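Local coordinates for major extracellular endoglucanase (Xanthomonas campestris pv. campestris, PDB 4TUF), which hydrolyses internal beta-1,4-glucosidic linkages of cellulose, lichenin and cereal beta-glucans through the family 5 catalytic domain present here, at residues Leu152-Thr166 / Trp191-Val203. Sequence-based numbering, arbitrary orientation.
Sequences LDLKNEPHGAATWGT and WLIAVEGITDNPV
Glu196 reaches across to the backbone of Glu157: Glu157 N donates to Glu196 OE1 at 2.8 Å, from above the carboxylate plane. The bond joins the loops that follow two neighbouring parallel strands, 149-153 and 192-195, in the TIM barrel of this family 5 catalytic domain; helix 173-187 makes the beta-alpha-beta crossover between them. With CG anti to its own carbonyl carbon (chi1 -55°) and an extended chain beyond, Glu196 also brings OE2 within 2.9 Å of Asp153 OD1, the two carboxylates turned 70° apart. Arg58 forms salt bridges with both acids and probably offsets their like charges. A water donates to Asp153 OD1 and Lys155 O and accepts from Glu196 N. Glu157, probably the catalytic proton donor, has its CB pointing away from 191-203; its OE2 is hydrogen-bonded by Tyr238 and His236, and its backbone O accepts ND1 of His159 in the imidazole plane.

The strands themselves are paired by Leu152 N to Leu192 O, Ala194 N to Leu152 O (2.8 Å) and Leu154 N to Ala194 O. Farther along the loops, the Asn201 amide faces the backbone of Trp164: ND2 donates to an in-plane lone pair of Trp164 O at 3.1 Å and also to Val203 O, while OD1 takes a weak bond from Trp164 N.

Apolar packing flanks these bonds. Ile198 spreads its branches, CG2 against Pro158 CB and Ala162 CB, CD1 against Trp164 CB at 3.9 Å. On the sheet face that carries Leu152 and Ile193, Ile193 CG2 nestles against the fork of Leu154, 3.7 Å from its CG, and Leu152 CD1 meets the Trp191 ring edge-on, in its plane, 3.7 Å from CZ3.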
# COMPACT_ATOMS: atom_id res chain seq x y z
N LEU A 152 -3.32 -9.59 -0.64
CA LEU A 152 -1.94 -9.30 -0.27
C LEU A 152 -1.21 -8.45 -1.29
O LEU A 152 -1.27 -8.70 -2.50
CB LEU A 152 -1.16 -10.61 -0.07
CG LEU A 152 -0.83 -10.99 1.38
CD1 LEU A 152 -0.49 -12.46 1.50
CD2 LEU A 152 0.33 -10.15 1.85
N ASP A 153 -0.53 -7.42 -0.79
CA ASP A 153 0.43 -6.64 -1.56
C ASP A 153 1.77 -7.36 -1.44
O ASP A 153 2.44 -7.25 -0.40
CB ASP A 153 0.49 -5.20 -1.02
CG ASP A 153 1.26 -4.25 -1.94
OD1 ASP A 153 2.09 -4.73 -2.74
OD2 ASP A 153 1.03 -3.02 -1.84
N LEU A 154 2.16 -8.08 -2.49
CA LEU A 154 3.23 -9.09 -2.41
C LEU A 154 4.57 -8.59 -1.86
O LEU A 154 5.23 -9.31 -1.12
CB LEU A 154 3.47 -9.71 -3.78
CG LEU A 154 2.32 -10.51 -4.40
CD1 LEU A 154 2.83 -11.21 -5.64
CD2 LEU A 154 1.72 -11.51 -3.42
N LYS A 155 4.96 -7.38 -2.23
CA LYS A 155 6.23 -6.81 -1.79
C LYS A 155 6.23 -5.30 -2.00
O LYS A 155 5.90 -4.81 -3.08
CB LYS A 155 7.41 -7.47 -2.53
CG LYS A 155 8.62 -6.59 -2.78
CD LYS A 155 9.59 -6.65 -1.63
CE LYS A 155 10.89 -5.95 -1.97
NZ LYS A 155 10.75 -4.49 -2.20
N ASN A 156 6.61 -4.56 -0.97
CA ASN A 156 6.59 -3.11 -1.05
C ASN A 156 7.74 -2.48 -1.81
O ASN A 156 8.89 -2.76 -1.52
CB ASN A 156 6.54 -2.52 0.36
CG ASN A 156 6.25 -1.04 0.38
OD1 ASN A 156 5.16 -0.61 0.05
ND2 ASN A 156 7.22 -0.26 0.78
N GLU A 157 7.41 -1.60 -2.74
CA GLU A 157 8.38 -0.71 -3.37
C GLU A 157 9.64 -1.29 -4.00
O GLU A 157 10.75 -0.90 -3.65
CB GLU A 157 8.70 0.45 -2.45
CG GLU A 157 7.47 1.27 -2.14
CD GLU A 157 7.80 2.59 -1.49
OE1 GLU A 157 8.86 2.69 -0.88
OE2 GLU A 157 6.98 3.51 -1.60
N PRO A 158 9.48 -2.17 -4.97
CA PRO A 158 10.65 -2.70 -5.67
C PRO A 158 11.38 -1.56 -6.35
O PRO A 158 10.76 -0.66 -6.88
CB PRO A 158 10.03 -3.62 -6.71
CG PRO A 158 8.76 -4.07 -6.10
CD PRO A 158 8.25 -2.90 -5.33
N HIS A 159 12.70 -1.59 -6.32
CA HIS A 159 13.47 -0.50 -6.92
C HIS A 159 14.92 -0.93 -7.12
O HIS A 159 15.25 -2.10 -6.92
CB HIS A 159 13.41 0.76 -6.05
CG HIS A 159 13.91 0.55 -4.65
ND1 HIS A 159 13.19 -0.12 -3.69
CD2 HIS A 159 15.07 0.93 -4.06
CE1 HIS A 159 13.88 -0.15 -2.56
NE2 HIS A 159 15.02 0.48 -2.76
N GLY A 160 15.77 0.00 -7.52
CA GLY A 160 17.19 -0.28 -7.67
C GLY A 160 17.49 -1.34 -8.71
O GLY A 160 17.35 -1.12 -9.91
N ALA A 161 17.91 -2.50 -8.23
CA ALA A 161 18.35 -3.58 -9.12
C ALA A 161 17.17 -4.34 -9.71
O ALA A 161 17.33 -5.10 -10.67
CB ALA A 161 19.28 -4.52 -8.37
N ALA A 162 15.98 -4.13 -9.14
CA ALA A 162 14.78 -4.80 -9.62
C ALA A 162 14.54 -4.51 -11.09
O ALA A 162 14.65 -3.37 -11.53
CB ALA A 162 13.57 -4.37 -8.79
N THR A 163 14.25 -5.55 -11.86
CA THR A 163 13.92 -5.36 -13.27
C THR A 163 12.62 -6.09 -13.60
O THR A 163 11.96 -6.66 -12.73
CB THR A 163 15.04 -5.86 -14.19
OG1 THR A 163 15.28 -7.26 -13.95
CG2 THR A 163 16.33 -5.08 -13.95
N TRP A 164 12.25 -6.07 -14.88
CA TRP A 164 10.98 -6.62 -15.32
C TRP A 164 11.12 -7.06 -16.78
O TRP A 164 11.30 -6.23 -17.67
CB TRP A 164 9.87 -5.57 -15.16
CG TRP A 164 8.48 -6.03 -15.47
CD1 TRP A 164 8.06 -6.74 -16.55
CD2 TRP A 164 7.30 -5.77 -14.69
NE1 TRP A 164 6.70 -6.95 -16.49
CE2 TRP A 164 6.21 -6.36 -15.36
CE3 TRP A 164 7.07 -5.09 -13.49
CZ2 TRP A 164 4.92 -6.30 -14.87
CZ3 TRP A 164 5.78 -5.03 -13.01
CH2 TRP A 164 4.72 -5.64 -13.69
N GLY A 165 11.05 -8.37 -17.00
CA GLY A 165 11.06 -8.94 -18.34
C GLY A 165 12.37 -8.89 -19.09
O GLY A 165 12.38 -8.80 -20.32
N THR A 166 13.49 -8.96 -18.37
CA THR A 166 14.81 -8.90 -19.00
C THR A 166 15.43 -10.28 -19.20
O THR A 166 16.49 -10.41 -19.80
CB THR A 166 15.79 -8.05 -18.18
OG1 THR A 166 16.03 -8.69 -16.92
CG2 THR A 166 15.23 -6.66 -17.95
N TRP A 191 -8.44 -14.44 -2.53
CA TRP A 191 -7.73 -13.20 -2.25
C TRP A 191 -7.25 -12.51 -3.51
O TRP A 191 -6.92 -13.16 -4.50
CB TRP A 191 -6.52 -13.48 -1.35
CG TRP A 191 -6.84 -13.54 0.11
CD1 TRP A 191 -8.06 -13.75 0.67
CD2 TRP A 191 -5.92 -13.38 1.19
NE1 TRP A 191 -7.96 -13.73 2.05
CE2 TRP A 191 -6.65 -13.51 2.39
CE3 TRP A 191 -4.54 -13.14 1.26
CZ2 TRP A 191 -6.05 -13.41 3.64
CZ3 TRP A 191 -3.95 -13.04 2.51
CH2 TRP A 191 -4.70 -13.18 3.68
N LEU A 192 -7.21 -11.18 -3.47
CA LEU A 192 -6.61 -10.40 -4.55
C LEU A 192 -5.10 -10.32 -4.37
O LEU A 192 -4.58 -10.32 -3.25
CB LEU A 192 -7.20 -8.99 -4.59
CG LEU A 192 -8.71 -8.85 -4.74
CD1 LEU A 192 -9.08 -7.38 -4.75
CD2 LEU A 192 -9.20 -9.55 -5.99
N ILE A 193 -4.39 -10.23 -5.49
CA ILE A 193 -2.95 -10.08 -5.48
C ILE A 193 -2.58 -8.69 -5.96
O ILE A 193 -2.84 -8.33 -7.11
CB ILE A 193 -2.28 -11.14 -6.38
CG1 ILE A 193 -2.76 -12.54 -5.99
CG2 ILE A 193 -0.76 -11.04 -6.29
CD1 ILE A 193 -2.31 -12.97 -4.62
N ALA A 194 -2.01 -7.88 -5.08
CA ALA A 194 -1.59 -6.54 -5.48
C ALA A 194 -0.12 -6.55 -5.90
O ALA A 194 0.74 -7.05 -5.18
CB ALA A 194 -1.81 -5.54 -4.37
N VAL A 195 0.15 -6.01 -7.09
CA VAL A 195 1.51 -5.95 -7.61
C VAL A 195 1.92 -4.51 -7.87
O VAL A 195 1.17 -3.74 -8.47
CB VAL A 195 1.65 -6.77 -8.90
CG1 VAL A 195 3.08 -6.70 -9.41
CG2 VAL A 195 1.24 -8.21 -8.65
N GLU A 196 3.11 -4.15 -7.41
CA GLU A 196 3.61 -2.81 -7.60
C GLU A 196 4.60 -2.77 -8.75
O GLU A 196 5.08 -3.81 -9.23
CB GLU A 196 4.27 -2.29 -6.32
CG GLU A 196 3.37 -2.35 -5.09
CD GLU A 196 4.09 -1.88 -3.84
OE1 GLU A 196 4.93 -0.97 -3.95
OE2 GLU A 196 3.81 -2.45 -2.75
N GLY A 197 4.92 -1.56 -9.18
CA GLY A 197 5.88 -1.39 -10.24
C GLY A 197 7.31 -1.45 -9.72
O GLY A 197 7.56 -1.83 -8.57
N ILE A 198 8.24 -1.10 -10.59
CA ILE A 198 9.64 -1.03 -10.23
C ILE A 198 10.09 0.41 -10.48
O ILE A 198 9.26 1.31 -10.53
CB ILE A 198 10.47 -2.02 -11.05
CG1 ILE A 198 10.33 -1.72 -12.55
CG2 ILE A 198 10.01 -3.44 -10.76
CD1 ILE A 198 11.37 -2.39 -13.41
N THR A 199 11.39 0.63 -10.63
CA THR A 199 11.86 1.95 -11.05
C THR A 199 12.37 1.90 -12.49
O THR A 199 11.61 1.57 -13.40
CB THR A 199 12.93 2.51 -10.09
OG1 THR A 199 13.92 1.51 -9.81
CG2 THR A 199 12.28 2.93 -8.79
N ASP A 200 13.64 2.24 -12.70
CA ASP A 200 14.23 2.20 -14.04
C ASP A 200 14.37 0.76 -14.54
O ASP A 200 14.70 -0.14 -13.76
CB ASP A 200 15.60 2.88 -14.06
CG ASP A 200 15.51 4.39 -14.12
OD1 ASP A 200 14.39 4.94 -14.05
OD2 ASP A 200 16.57 5.04 -14.24
N ASN A 201 14.13 0.55 -15.83
CA ASN A 201 14.24 -0.78 -16.42
C ASN A 201 15.04 -0.76 -17.73
O ASN A 201 14.91 0.15 -18.54
CB ASN A 201 12.85 -1.35 -16.65
CG ASN A 201 12.86 -2.86 -16.78
OD1 ASN A 201 13.30 -3.56 -15.87
ND2 ASN A 201 12.36 -3.36 -17.91
N PRO A 202 15.88 -1.78 -17.94
CA PRO A 202 16.68 -1.82 -19.17
C PRO A 202 15.88 -2.06 -20.46
O PRO A 202 16.44 -1.84 -21.53
CB PRO A 202 17.66 -2.98 -18.92
CG PRO A 202 17.10 -3.75 -17.79
CD PRO A 202 16.30 -2.80 -16.96
N VAL A 203 14.63 -2.51 -20.36
CA VAL A 203 13.78 -2.64 -21.55
C VAL A 203 12.37 -2.12 -21.32
O VAL A 203 11.88 -2.12 -20.19
CB VAL A 203 13.65 -4.11 -22.05
CG1 VAL A 203 14.98 -4.65 -22.53
CG2 VAL A 203 13.04 -5.00 -20.98
O HOH W 1 3.95 -5.53 -4.78
O HOH W 2 16.10 0.55 -11.57
O HOH W 3 13.68 -1.04 -10.60